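Local coordinates for mitochondrial edited mRNA stability factor 1 (Trypanosoma brucei, PDB 6NL1), which is a Nudix-type protein that probably processes the 5' ends of mitochondrial mRNAs and contributes to the stability of edited transcripts, at residues Asp197-Leu209 / Val288-Asp300. Numbering follows the deposited sequence.
Sequences DPVYVRLGIFRRL and VPVRYFVAEVPSD. With SO4 (sulfate ion), chain B; SO4 (sulfate ion), chain D.
With CG anti to the carbonyl carbon (chi1 -66°), R202 brings CG to 3.7 Å from V290 CG1; a bend at chi2 (-63°) then carries CD and NE to a sulfate, while CB packs against CE1 of Y292. R202 and Y292 pair across parallel strands 200-207 and 290-296, and both reach that sulfate: Y292 OH gives O3 a hydrogen bond of 2.7 Å, whereas R202 NE makes only weak ones. R202 NH1 turns back to V201 O, 2.9 Å away, which helps to hold the guanidinium, with a weak further bond to K242 O. Nearby, V288 CG2 sits over the centre of the Y200 ring in a CH-pi contact, 3.8 Å from the centroid; the Y200 hydroxyl bonds to E120.

At the far end F206, with CG between backbone N and carbonyl carbon (chi1 72°), turns one ring face to E296 CB, a CH-pi contact. R208 NE forms a salt bridge with E296 OE1 (3.1 Å), approaching from above the carboxylate plane; waters link R208 N to OE2 and NH2 to OE1. R207 NH1 hydrogen-bonds S299 O, both its terminal nitrogens hold a second sulfate, and NH2 salt-bridges E216.

Eight backbone hydrogen bonds, alternating in direction, join these strands within the mixed sheet of a Nudix fold; R202, V288 and Y292 belong to its GDP-binding site, which here holds a sulfate beside R202 and Y292.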
loop_
_atom_site.group_PDB
_atom_site.type_symbol
_atom_site.label_atom_id
_atom_site.label_comp_id
_atom_site.label_asym_id
_atom_site.label_seq_id
_atom_site.Cartn_x
_atom_site.Cartn_y
_atom_site.Cartn_z
ATOM N N ASP A 197 12.647 -6.523 -0.041
ATOM C CA ASP A 197 12.092 -5.477 -0.883
ATOM C C ASP A 197 10.595 -5.425 -0.563
ATOM O O ASP A 197 9.778 -5.929 -1.332
ATOM C CB ASP A 197 12.353 -5.849 -2.351
ATOM C CG ASP A 197 11.805 -4.832 -3.347
ATOM O OD1 ASP A 197 12.013 -3.617 -3.144
ATOM O OD2 ASP A 197 11.179 -5.260 -4.351
ATOM N N PRO A 198 10.232 -4.861 0.604
ATOM C CA PRO A 198 8.810 -4.811 0.970
ATOM C C PRO A 198 8.062 -4.018 -0.078
ATOM O O PRO A 198 8.539 -2.963 -0.498
ATOM C CB PRO A 198 8.802 -4.041 2.304
ATOM C CG PRO A 198 10.199 -4.117 2.811
ATOM C CD PRO A 198 11.074 -4.161 1.586
ATOM N N VAL A 199 6.918 -4.526 -0.513
ATOM C CA VAL A 199 6.156 -3.875 -1.570
ATOM C C VAL A 199 4.668 -4.042 -1.314
ATOM O O VAL A 199 4.261 -4.840 -0.481
ATOM C CB VAL A 199 6.470 -4.512 -2.947
ATOM C CG1 VAL A 199 7.935 -4.274 -3.344
ATOM C CG2 VAL A 199 6.151 -6.010 -2.911
ATOM N N TYR A 200 3.865 -3.268 -2.030
ATOM C CA TYR A 200 2.446 -3.551 -2.148
ATOM C C TYR A 200 2.293 -4.706 -3.133
ATOM O O TYR A 200 3.113 -4.880 -4.039
ATOM C CB TYR A 200 1.709 -2.327 -2.692
ATOM C CG TYR A 200 1.449 -1.226 -1.677
ATOM C CD1 TYR A 200 0.941 0.007 -2.079
ATOM C CD2 TYR A 200 1.671 -1.430 -0.319
ATOM C CE1 TYR A 200 0.673 1.015 -1.162
ATOM C CE2 TYR A 200 1.409 -0.429 0.615
ATOM C CZ TYR A 200 0.907 0.790 0.187
ATOM O OH TYR A 200 0.652 1.792 1.094
ATOM N N VAL A 201 1.248 -5.499 -2.958
ATOM C CA VAL A 201 0.950 -6.569 -3.893
ATOM C C VAL A 201 -0.493 -6.470 -4.341
ATOM O O VAL A 201 -1.367 -6.055 -3.572
ATOM C CB VAL A 201 1.196 -7.981 -3.283
ATOM C CG1 VAL A 201 2.672 -8.179 -3.020
ATOM C CG2 VAL A 201 0.348 -8.199 -1.995
ATOM N N ARG A 202 -0.732 -6.837 -5.593
ATOM C CA ARG A 202 -2.081 -6.887 -6.124
ATOM C C ARG A 202 -2.228 -8.241 -6.811
ATOM O O ARG A 202 -1.418 -8.610 -7.656
ATOM C CB ARG A 202 -2.330 -5.737 -7.104
ATOM C CG ARG A 202 -2.309 -4.343 -6.485
ATOM C CD ARG A 202 -3.436 -4.157 -5.445
ATOM N NE ARG A 202 -3.423 -2.797 -4.902
ATOM C CZ ARG A 202 -2.790 -2.433 -3.787
ATOM N NH1 ARG A 202 -2.104 -3.322 -3.075
ATOM N NH2 ARG A 202 -2.841 -1.174 -3.377
ATOM N N LEU A 203 -3.232 -9.004 -6.406
ATOM C CA LEU A 203 -3.510 -10.277 -7.047
ATOM C C LEU A 203 -4.742 -10.072 -7.904
ATOM O O LEU A 203 -5.864 -10.088 -7.405
ATOM C CB LEU A 203 -3.731 -11.400 -6.016
ATOM C CG LEU A 203 -3.289 -12.799 -6.473
ATOM C CD1 LEU A 203 -3.525 -13.871 -5.397
ATOM C CD2 LEU A 203 -3.974 -13.189 -7.775
ATOM N N GLY A 204 -4.517 -9.852 -9.194
ATOM C CA GLY A 204 -5.595 -9.661 -10.141
ATOM C C GLY A 204 -6.340 -10.954 -10.440
ATOM O O GLY A 204 -5.962 -11.735 -11.323
ATOM N N ILE A 205 -7.407 -11.178 -9.685
ATOM C CA ILE A 205 -8.331 -12.262 -9.950
ATOM C C ILE A 205 -9.186 -11.880 -11.146
ATOM O O ILE A 205 -9.711 -10.765 -11.201
ATOM C CB ILE A 205 -9.228 -12.499 -8.720
ATOM C CG1 ILE A 205 -8.407 -13.129 -7.598
ATOM C CG2 ILE A 205 -10.371 -13.411 -9.064
ATOM C CD1 ILE A 205 -8.001 -14.563 -7.883
ATOM N N PHE A 206 -9.302 -12.783 -12.116
ATOM C CA PHE A 206 -10.103 -12.497 -13.306
ATOM C C PHE A 206 -10.951 -13.697 -13.715
ATOM O O PHE A 206 -10.640 -14.843 -13.389
ATOM C CB PHE A 206 -9.226 -12.021 -14.486
ATOM C CG PHE A 206 -8.386 -13.122 -15.122
ATOM C CD1 PHE A 206 -7.092 -13.384 -14.672
ATOM C CD2 PHE A 206 -8.890 -13.887 -16.168
ATOM C CE1 PHE A 206 -6.315 -14.393 -15.255
ATOM C CE2 PHE A 206 -8.119 -14.895 -16.760
ATOM C CZ PHE A 206 -6.836 -15.153 -16.298
ATOM N N ARG A 207 -12.046 -13.428 -14.410
ATOM C CA ARG A 207 -12.842 -14.503 -14.984
ATOM C C ARG A 207 -12.997 -14.244 -16.480
ATOM O O ARG A 207 -12.925 -13.100 -16.936
ATOM C CB ARG A 207 -14.213 -14.601 -14.302
ATOM C CG ARG A 207 -15.130 -13.401 -14.565
ATOM C CD ARG A 207 -16.509 -13.605 -13.945
ATOM N NE ARG A 207 -17.386 -12.463 -14.191
ATOM C CZ ARG A 207 -18.637 -12.375 -13.750
ATOM N NH1 ARG A 207 -19.166 -13.362 -13.037
ATOM N NH2 ARG A 207 -19.364 -11.300 -14.021
ATOM N N ARG A 208 -13.199 -15.310 -17.239
ATOM C CA ARG A 208 -13.421 -15.182 -18.676
ATOM C C ARG A 208 -14.906 -15.297 -18.989
ATOM O O ARG A 208 -15.595 -16.169 -18.468
ATOM C CB ARG A 208 -12.654 -16.268 -19.425
ATOM C CG ARG A 208 -11.156 -16.264 -19.163
ATOM C CD ARG A 208 -10.429 -17.232 -20.099
ATOM N NE ARG A 208 -9.007 -17.323 -19.782
ATOM C CZ ARG A 208 -8.079 -16.481 -20.232
ATOM N NH1 ARG A 208 -8.409 -15.469 -21.037
ATOM N NH2 ARG A 208 -6.814 -16.649 -19.873
ATOM N N LEU A 209 -15.408 -14.399 -19.820
ATOM C CA LEU A 209 -16.786 -14.498 -20.274
ATOM C C LEU A 209 -16.815 -15.191 -21.633
ATOM O O LEU A 209 -15.920 -14.991 -22.463
ATOM C CB LEU A 209 -17.427 -13.116 -20.342
ATOM N N VAL A 288 5.789 3.155 -2.779
ATOM C CA VAL A 288 6.531 1.909 -2.949
ATOM C C VAL A 288 6.140 1.216 -4.248
ATOM O O VAL A 288 5.078 1.489 -4.815
ATOM C CB VAL A 288 6.281 0.937 -1.776
ATOM C CG1 VAL A 288 6.783 1.540 -0.469
ATOM C CG2 VAL A 288 4.793 0.584 -1.688
ATOM N N PRO A 289 6.999 0.309 -4.722
ATOM C CA PRO A 289 6.623 -0.521 -5.868
ATOM C C PRO A 289 5.389 -1.377 -5.565
ATOM O O PRO A 289 5.132 -1.783 -4.429
ATOM C CB PRO A 289 7.851 -1.419 -6.074
ATOM C CG PRO A 289 9.011 -0.635 -5.460
ATOM C CD PRO A 289 8.375 0.037 -4.260
ATOM N N VAL A 290 4.611 -1.629 -6.606
ATOM C CA VAL A 290 3.487 -2.536 -6.532
ATOM C C VAL A 290 3.787 -3.753 -7.414
ATOM O O VAL A 290 4.069 -3.607 -8.598
ATOM C CB VAL A 290 2.199 -1.851 -7.026
ATOM C CG1 VAL A 290 1.042 -2.808 -6.954
ATOM C CG2 VAL A 290 1.908 -0.574 -6.209
ATOM N N ARG A 291 3.737 -4.947 -6.827
ATOM C CA ARG A 291 3.944 -6.184 -7.575
ATOM C C ARG A 291 2.612 -6.823 -7.930
ATOM O O ARG A 291 1.729 -6.983 -7.077
ATOM C CB ARG A 291 4.787 -7.171 -6.770
ATOM C CG ARG A 291 6.202 -6.717 -6.559
ATOM C CD ARG A 291 7.160 -7.796 -6.984
ATOM N NE ARG A 291 8.327 -7.248 -7.665
ATOM C CZ ARG A 291 9.369 -7.974 -8.047
ATOM N NH1 ARG A 291 9.386 -9.282 -7.815
ATOM N NH2 ARG A 291 10.392 -7.393 -8.662
ATOM N N TYR A 292 2.483 -7.191 -9.194
ATOM C CA TYR A 292 1.233 -7.708 -9.725
ATOM C C TYR A 292 1.287 -9.204 -9.978
ATOM O O TYR A 292 2.346 -9.766 -10.288
ATOM C CB TYR A 292 0.855 -6.956 -11.012
ATOM C CG TYR A 292 0.380 -5.560 -10.726
ATOM C CD1 TYR A 292 -0.967 -5.303 -10.481
ATOM C CD2 TYR A 292 1.278 -4.505 -10.638
ATOM C CE1 TYR A 292 -1.409 -4.022 -10.185
ATOM C CE2 TYR A 292 0.844 -3.215 -10.342
ATOM C CZ TYR A 292 -0.499 -2.983 -10.114
ATOM O OH TYR A 292 -0.945 -1.708 -9.827
ATOM N N PHE A 293 0.126 -9.829 -9.833
ATOM C CA PHE A 293 -0.070 -11.247 -10.116
ATOM C C PHE A 293 -1.413 -11.364 -10.815
ATOM O O PHE A 293 -2.265 -10.487 -10.656
ATOM C CB PHE A 293 -0.110 -12.051 -8.809
ATOM C CG PHE A 293 1.155 -11.956 -7.997
ATOM C CD1 PHE A 293 2.121 -12.956 -8.075
ATOM C CD2 PHE A 293 1.385 -10.854 -7.168
ATOM C CE1 PHE A 293 3.295 -12.874 -7.331
ATOM C CE2 PHE A 293 2.551 -10.760 -6.425
ATOM C CZ PHE A 293 3.512 -11.768 -6.507
ATOM N N VAL A 294 -1.610 -12.427 -11.589
ATOM C CA VAL A 294 -2.939 -12.736 -12.107
ATOM C C VAL A 294 -3.314 -14.164 -11.768
ATOM O O VAL A 294 -2.445 -15.030 -11.633
ATOM C CB VAL A 294 -3.053 -12.559 -13.639
ATOM C CG1 VAL A 294 -2.791 -11.109 -14.039
ATOM C CG2 VAL A 294 -2.127 -13.537 -14.374
ATOM N N ALA A 295 -4.612 -14.408 -11.628
ATOM C CA ALA A 295 -5.112 -15.768 -11.464
ATOM C C ALA A 295 -6.541 -15.838 -11.969
ATOM O O ALA A 295 -7.363 -14.957 -11.680
ATOM C CB ALA A 295 -5.039 -16.204 -10.008
ATOM N N GLU A 296 -6.838 -16.885 -12.729
ATOM C CA GLU A 296 -8.188 -17.088 -13.217
ATOM C C GLU A 296 -8.997 -17.862 -12.187
ATOM O O GLU A 296 -8.497 -18.807 -11.580
ATOM C CB GLU A 296 -8.188 -17.835 -14.554
ATOM C CG GLU A 296 -9.599 -18.087 -15.069
ATOM C CD GLU A 296 -9.653 -18.665 -16.471
ATOM O OE1 GLU A 296 -8.593 -18.848 -17.113
ATOM O OE2 GLU A 296 -10.780 -18.934 -16.930
ATOM N N VAL A 297 -10.239 -17.440 -11.982
ATOM C CA VAL A 297 -11.200 -18.215 -11.205
ATOM C C VAL A 297 -12.424 -18.540 -12.070
ATOM O O VAL A 297 -12.663 -17.887 -13.095
ATOM C CB VAL A 297 -11.641 -17.464 -9.930
ATOM C CG1 VAL A 297 -10.451 -17.242 -9.020
ATOM C CG2 VAL A 297 -12.315 -16.135 -10.285
ATOM N N PRO A 298 -13.194 -19.567 -11.683
ATOM C CA PRO A 298 -14.401 -19.824 -12.478
ATOM C C PRO A 298 -15.370 -18.644 -12.370
ATOM O O PRO A 298 -15.399 -17.954 -11.349
ATOM C CB PRO A 298 -14.980 -21.110 -11.862
ATOM C CG PRO A 298 -14.267 -21.318 -10.575
ATOM C CD PRO A 298 -12.951 -20.600 -10.660
ATOM N N SER A 299 -16.135 -18.400 -13.425
ATOM C CA SER A 299 -16.952 -17.190 -13.499
ATOM C C SER A 299 -18.045 -17.139 -12.433
ATOM O O SER A 299 -18.501 -16.059 -12.060
ATOM C CB SER A 299 -17.561 -17.029 -14.896
ATOM O OG SER A 299 -18.451 -18.089 -15.176
ATOM N N ASP A 300 -18.458 -18.301 -11.936
ATOM C CA ASP A 300 -19.520 -18.362 -10.933
ATOM C C ASP A 300 -18.981 -18.553 -9.516
ATOM O O ASP A 300 -19.714 -18.969 -8.620
ATOM C CB ASP A 300 -20.522 -19.474 -11.275
ATOM C CG ASP A 300 -19.924 -20.870 -11.137
ATOM O OD1 ASP A 300 -20.696 -21.851 -11.127
ATOM O OD2 ASP A 300 -18.683 -20.993 -11.032
HETATM S S SO4 B . -4.355 -1.261 -8.330
HETATM O O1 SO4 B . -5.131 -2.135 -7.463
HETATM O O2 SO4 B . -3.484 -0.459 -7.472
HETATM O O3 SO4 B . -3.559 -2.011 -9.294
HETATM O O4 SO4 B . -5.259 -0.395 -9.083
HETATM S S SO4 D . -22.648 -12.119 -12.178
HETATM O O1 SO4 D . -24.068 -12.351 -11.917
HETATM O O2 SO4 D . -22.079 -11.294 -11.106
HETATM O O3 SO4 D . -21.960 -13.407 -12.231
HETATM O O4 SO4 D . -22.514 -11.442 -13.467
HETATM O O HOH W 1 -12.979 -17.856 -15.930
HETATM O O HOH W 2 -5.741 -18.589 -17.487
#